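Local coordinates for protein fuculose-1-phosphate aldolase (Thermus thermophilus, PDB 2FLF) that belongs to the class II aldolase and adducin family, AraD-like in fold, and assembles from four copies of its chain, at residues R105-E110 / Q181-H186; Q19-A24 / L172-E177. One frame throughout, in Å; residues are numbered along the deposited sequence.

Interaction 1: residues R105-E110 / Q181-H186; sequences RPLDLE and QILLYH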
loop_
_atom_site.group_PDB
_atom_site.type_symbol
_atom_site.label_atom_id
_atom_site.label_comp_id
_atom_site.label_asym_id
_atom_site.label_seq_id
_atom_site.Cartn_x
_atom_site.Cartn_y
_atom_site.Cartn_z
ATOM N N ARG B 105 23.960 -3.026 1.853
ATOM C CA ARG B 105 24.471 -3.264 0.485
ATOM C C ARG B 105 23.338 -3.693 -0.441
ATOM O O ARG B 105 22.924 -4.848 -0.441
ATOM C CB ARG B 105 25.540 -4.371 0.484
ATOM C CG ARG B 105 26.448 -4.438 1.711
ATOM C CD ARG B 105 27.632 -3.472 1.627
ATOM N NE ARG B 105 28.896 -4.143 1.328
ATOM C CZ ARG B 105 29.489 -5.029 2.123
ATOM N NH1 ARG B 105 28.944 -5.373 3.286
ATOM N NH2 ARG B 105 30.636 -5.574 1.753
ATOM N N PRO B 106 22.830 -2.770 -1.257
ATOM C CA PRO B 106 21.733 -3.143 -2.155
ATOM C C PRO B 106 22.052 -4.419 -2.942
ATOM O O PRO B 106 23.178 -4.593 -3.391
ATOM C CB PRO B 106 21.614 -1.930 -3.078
ATOM C CG PRO B 106 22.177 -0.792 -2.270
ATOM C CD PRO B 106 23.345 -1.423 -1.570
ATOM N N LEU B 107 21.082 -5.322 -3.091
ATOM C CA LEU B 107 21.325 -6.526 -3.881
ATOM C C LEU B 107 20.922 -6.233 -5.308
ATOM O O LEU B 107 21.307 -6.938 -6.234
ATOM C CB LEU B 107 20.491 -7.701 -3.405
ATOM C CG LEU B 107 20.699 -8.270 -2.009
ATOM C CD1 LEU B 107 19.896 -9.589 -1.910
ATOM C CD2 LEU B 107 22.184 -8.490 -1.737
ATOM N N ASP B 108 20.144 -5.169 -5.461
ATOM C CA ASP B 108 19.605 -4.735 -6.738
ATOM C C ASP B 108 20.450 -3.742 -7.519
ATOM O O ASP B 108 21.032 -2.827 -6.962
ATOM C CB ASP B 108 18.216 -4.144 -6.503
ATOM C CG ASP B 108 18.221 -3.021 -5.474
ATOM O OD1 ASP B 108 17.896 -1.880 -5.874
ATOM O OD2 ASP B 108 18.546 -3.281 -4.282
ATOM N N LEU B 109 20.462 -3.929 -8.831
ATOM C CA LEU B 109 21.200 -3.107 -9.768
ATOM C C LEU B 109 21.072 -1.591 -9.550
ATOM O O LEU B 109 22.075 -0.879 -9.533
ATOM C CB LEU B 109 20.733 -3.444 -11.178
ATOM C CG LEU B 109 21.690 -3.062 -12.289
ATOM C CD1 LEU B 109 22.854 -4.056 -12.265
ATOM C CD2 LEU B 109 20.994 -3.098 -13.624
ATOM N N GLU B 110 19.846 -1.086 -9.403
ATOM C CA GLU B 110 19.653 0.353 -9.212
ATOM C C GLU B 110 20.286 0.748 -7.892
ATOM O O GLU B 110 20.929 1.800 -7.772
ATOM C CB GLU B 110 18.174 0.716 -9.192
ATOM C CG GLU B 110 17.895 2.217 -9.292
ATOM C CD GLU B 110 16.529 2.602 -8.737
ATOM O OE1 GLU B 110 16.025 3.683 -9.084
ATOM O OE2 GLU B 110 15.961 1.832 -7.940
ATOM N N GLN B 181 13.684 -3.128 1.126
ATOM C CA GLN B 181 12.588 -4.054 0.944
ATOM C C GLN B 181 13.086 -5.265 0.171
ATOM O O GLN B 181 12.818 -6.395 0.562
ATOM C CB GLN B 181 11.430 -3.358 0.225
ATOM C CG GLN B 181 10.844 -2.224 1.057
ATOM C CD GLN B 181 9.478 -1.802 0.591
ATOM O OE1 GLN B 181 8.761 -2.570 -0.035
ATOM N NE2 GLN B 181 9.102 -0.586 0.912
ATOM N N ILE B 182 13.838 -5.042 -0.905
ATOM C CA ILE B 182 14.353 -6.170 -1.676
ATOM C C ILE B 182 15.192 -7.035 -0.742
ATOM O O ILE B 182 15.106 -8.258 -0.752
ATOM C CB ILE B 182 15.189 -5.707 -2.851
ATOM C CG1 ILE B 182 14.326 -4.847 -3.772
ATOM C CG2 ILE B 182 15.742 -6.922 -3.600
ATOM C CD1 ILE B 182 14.628 -5.013 -5.231
ATOM N N LEU B 183 15.984 -6.367 0.084
ATOM C CA LEU B 183 16.802 -7.037 1.063
ATOM C C LEU B 183 15.870 -7.820 1.972
ATOM O O LEU B 183 15.917 -9.040 2.007
ATOM C CB LEU B 183 17.603 -6.010 1.865
ATOM C CG LEU B 183 18.830 -5.396 1.184
ATOM C CD1 LEU B 183 19.403 -4.258 2.020
ATOM C CD2 LEU B 183 19.840 -6.474 0.987
ATOM N N LEU B 184 14.996 -7.122 2.686
ATOM C CA LEU B 184 14.071 -7.788 3.601
ATOM C C LEU B 184 13.429 -9.067 3.044
ATOM O O LEU B 184 13.565 -10.133 3.647
ATOM C CB LEU B 184 12.983 -6.819 4.054
ATOM C CG LEU B 184 11.980 -7.379 5.061
ATOM C CD1 LEU B 184 12.726 -7.906 6.259
ATOM C CD2 LEU B 184 10.987 -6.304 5.472
ATOM N N TYR B 185 12.741 -8.956 1.905
ATOM C CA TYR B 185 12.079 -10.101 1.275
ATOM C C TYR B 185 13.097 -11.169 0.865
ATOM O O TYR B 185 12.911 -12.345 1.148
ATOM C CB TYR B 185 11.273 -9.658 0.042
ATOM C CG TYR B 185 10.270 -8.554 0.321
ATOM C CD1 TYR B 185 10.179 -7.448 -0.511
ATOM C CD2 TYR B 185 9.444 -8.602 1.437
ATOM C CE1 TYR B 185 9.305 -6.420 -0.239
ATOM C CE2 TYR B 185 8.560 -7.582 1.716
ATOM C CZ TYR B 185 8.499 -6.494 0.870
ATOM O OH TYR B 185 7.620 -5.478 1.126
ATOM N N HIS B 186 14.174 -10.774 0.203
ATOM C CA HIS B 186 15.172 -11.758 -0.173
ATOM C C HIS B 186 15.519 -12.616 1.047
ATOM O O HIS B 186 15.413 -13.844 1.016
ATOM C CB HIS B 186 16.427 -11.067 -0.680
ATOM C CG HIS B 186 17.523 -12.010 -1.071
ATOM N ND1 HIS B 186 18.544 -12.360 -0.218
ATOM C CD2 HIS B 186 17.754 -12.677 -2.227
ATOM C CE1 HIS B 186 19.358 -13.199 -0.831
ATOM N NE2 HIS B 186 18.902 -13.409 -2.052
#

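Interaction 2: residues Q19-A24 / L172-E177; sequences QGLISA and LMTTLE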
loop_
_atom_site.group_PDB
_atom_site.type_symbol
_atom_site.label_atom_id
_atom_site.label_comp_id
_atom_site.label_asym_id
_atom_site.label_seq_id
_atom_site.Cartn_x
_atom_site.Cartn_y
_atom_site.Cartn_z
ATOM N N GLN B 19 4.406 8.372 -0.301
ATOM C CA GLN B 19 5.236 7.170 -0.341
ATOM C C GLN B 19 5.455 6.584 1.076
ATOM O O GLN B 19 6.116 5.568 1.243
ATOM C CB GLN B 19 6.557 7.567 -1.022
ATOM C CG GLN B 19 7.374 6.481 -1.674
ATOM C CD GLN B 19 6.642 5.762 -2.788
ATOM O OE1 GLN B 19 5.633 6.237 -3.293
ATOM N NE2 GLN B 19 7.162 4.595 -3.179
ATOM N N GLY B 20 4.897 7.234 2.091
ATOM C CA GLY B 20 5.047 6.759 3.454
ATOM C C GLY B 20 6.393 7.007 4.139
ATOM O O GLY B 20 6.606 6.555 5.258
ATOM N N LEU B 21 7.272 7.755 3.480
ATOM C CA LEU B 21 8.622 8.043 3.959
ATOM C C LEU B 21 8.826 9.034 5.097
ATOM O O LEU B 21 9.923 9.129 5.633
ATOM C CB LEU B 21 9.488 8.443 2.761
ATOM C CG LEU B 21 9.538 7.320 1.712
ATOM C CD1 LEU B 21 10.170 7.803 0.431
ATOM C CD2 LEU B 21 10.356 6.157 2.276
ATOM N N ILE B 22 7.779 9.778 5.441
ATOM C CA ILE B 22 7.789 10.749 6.547
ATOM C C ILE B 22 6.336 10.912 6.985
ATOM O O ILE B 22 5.414 10.765 6.182
ATOM C CB ILE B 22 8.269 12.198 6.132
ATOM C CG1 ILE B 22 7.203 12.859 5.237
ATOM C CG2 ILE B 22 9.635 12.171 5.402
ATOM C CD1 ILE B 22 7.661 14.086 4.490
ATOM N N SER B 23 6.132 11.214 8.259
ATOM C CA SER B 23 4.790 11.483 8.756
ATOM C C SER B 23 4.532 12.904 8.265
ATOM O O SER B 23 5.431 13.551 7.719
ATOM C CB SER B 23 4.791 11.478 10.259
ATOM O OG SER B 23 5.660 12.491 10.717
ATOM N N ALA B 24 3.321 13.399 8.461
ATOM C CA ALA B 24 2.966 14.747 8.018
ATOM C C ALA B 24 3.894 15.883 8.501
ATOM O O ALA B 24 4.157 16.830 7.773
ATOM C CB ALA B 24 1.534 15.045 8.427
ATOM N N LEU B 172 16.789 9.346 -4.443
ATOM C CA LEU B 172 17.688 8.367 -3.862
ATOM C C LEU B 172 17.028 7.801 -2.607
ATOM O O LEU B 172 17.189 6.615 -2.285
ATOM C CB LEU B 172 19.035 9.003 -3.508
ATOM C CG LEU B 172 19.963 9.247 -4.691
ATOM C CD1 LEU B 172 21.204 9.995 -4.243
ATOM C CD2 LEU B 172 20.317 7.912 -5.303
ATOM N N MET B 173 16.280 8.646 -1.902
ATOM C CA MET B 173 15.599 8.196 -0.694
ATOM C C MET B 173 14.640 7.083 -1.115
ATOM O O MET B 173 14.499 6.049 -0.461
ATOM C CB MET B 173 14.832 9.357 -0.069
ATOM C CG MET B 173 14.255 9.066 1.314
ATOM S SD MET B 173 15.499 8.635 2.523
ATOM C CE MET B 173 16.235 10.166 2.965
ATOM N N THR B 174 13.992 7.326 -2.240
ATOM C CA THR B 174 13.057 6.403 -2.840
ATOM C C THR B 174 13.802 5.099 -3.183
ATOM O O THR B 174 13.290 4.011 -2.954
ATOM C CB THR B 174 12.467 7.104 -4.085
ATOM O OG1 THR B 174 11.145 7.553 -3.798
ATOM C CG2 THR B 174 12.475 6.254 -5.263
ATOM N N THR B 175 15.024 5.222 -3.703
ATOM C CA THR B 175 15.847 4.069 -4.073
ATOM C C THR B 175 16.282 3.204 -2.885
ATOM O O THR B 175 16.356 1.988 -2.993
ATOM C CB THR B 175 17.133 4.510 -4.794
ATOM O OG1 THR B 175 16.800 5.269 -5.965
ATOM C CG2 THR B 175 17.967 3.287 -5.188
ATOM N N LEU B 176 16.598 3.845 -1.764
ATOM C CA LEU B 176 17.015 3.125 -0.580
ATOM C C LEU B 176 15.906 2.215 -0.072
ATOM O O LEU B 176 16.164 1.036 0.216
ATOM C CB LEU B 176 17.419 4.119 0.505
ATOM C CG LEU B 176 17.785 3.650 1.917
ATOM C CD1 LEU B 176 18.987 2.725 1.907
ATOM C CD2 LEU B 176 18.066 4.889 2.762
ATOM N N GLU B 177 14.678 2.750 0.021
ATOM C CA GLU B 177 13.542 1.964 0.517
ATOM C C GLU B 177 13.188 0.787 -0.365
ATOM O O GLU B 177 12.733 -0.243 0.130
ATOM C CB GLU B 177 12.282 2.823 0.703
ATOM C CG GLU B 177 11.948 3.146 2.154
ATOM C CD GLU B 177 11.715 1.923 3.050
ATOM O OE1 GLU B 177 10.589 1.395 3.047
ATOM O OE2 GLU B 177 12.643 1.496 3.765
#

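Interaction 1: residues R105-E110 / Q181-H186
L107 carries this contact, reaching from the loop 105-110 to one side of the helical segment 181-186. Its CB points at the helix, and CG, beside the backbone N (chi1 -64°), comes out toward L183, 3.6 Å from CD2 of that residue. With chi2 near 180° (-170°), L107 CD1 is sent on to H186 while CD2 stays by the L183 methyl, at 4.1 Å from L183 CD2. CD1 sits 3.5 Å from the centroid of the H186 imidazole and 13° off the ring normal, a CH-pi contact over the middle of one face. L183 CD2 is shared, for it also lies 3.8 Å from R105 O. D108 adds apolar contact through CB, 3.9 Å from I182 CD1, while its carboxylate is occupied by a hydrogen bond between D108 OD2 and S179 OG, one turn earlier on the same helix. The contact takes part in subunit interfaces: F99 of the second subunit packs on L107 and meets the H186 ring nearly perpendicularly, and W189 of a third packs on L183. Within the chain, L183 leans on L97 of helix 92-98, and the loop between strands 103-104 and 118-121 is set across the side of helix 162-192.

Interaction 2: residues Q19-A24 / L172-E177
The CG of L21 stands beside its backbone N, trans to the carbonyl carbon (chi1 -59°), and this carries the branch point toward the helical segment 172-177. From the other side, chi1 of -105° swings the E177 CG toward the loop, and the bend at chi2 (-59°) folds the carboxylate away from that line. The result is one close apolar contact, 3.4 Å between L21 CD2 and E177 CG, with E177 CB behind at 4.2 Å; the two side chains run past each other in opposite directions. L21 CD1 serves the preceding turn more loosely, 4.4 Å from M173 CG and 4.3 Å from T174 OG1. Q19 touches only marginally, its CG 4.5 Å from T174 OG1. Thus the glutamate presents its aliphatic part to the leucine, while its buried carboxylate is satisfied by other groups: OE2 accepts from the backbone N of A94, at helix 92-98, and OE1 from Q181 NE2. L21 follows directly on G20, where helix 2-18 ends with positive phi. The turn at G20 is consistent with L21 facing both L16 and helix 162-192. What results is a Schellman motif with its hydrophobic contact, L21 on L16, here packing the link from helix 2-18 to strand 28-32 against the long C-terminal helix of this AraD-like fold.

In the fold
From the N terminus, helix 2-18 leads into the loop 19-24, which waits until helix 162-192 for its partner; interaction 2 closes that circuit of 147 intervening residues. Within it, the loop 105-110 opens a shorter one of 70 residues, which interaction 1 closes further along the same helix, beyond 172-177. Because their segments alternate, the two contacts cross rather than nest. Their centres are 15 Å apart, and E110 OE1 packs against T175 OG1 at 3.6 Å, joining them directly. Helix 162-192 therefore ties the connection before strand 28-32 to the loop between strands 103-104 and 118-121, and both contacts touch a second subunit.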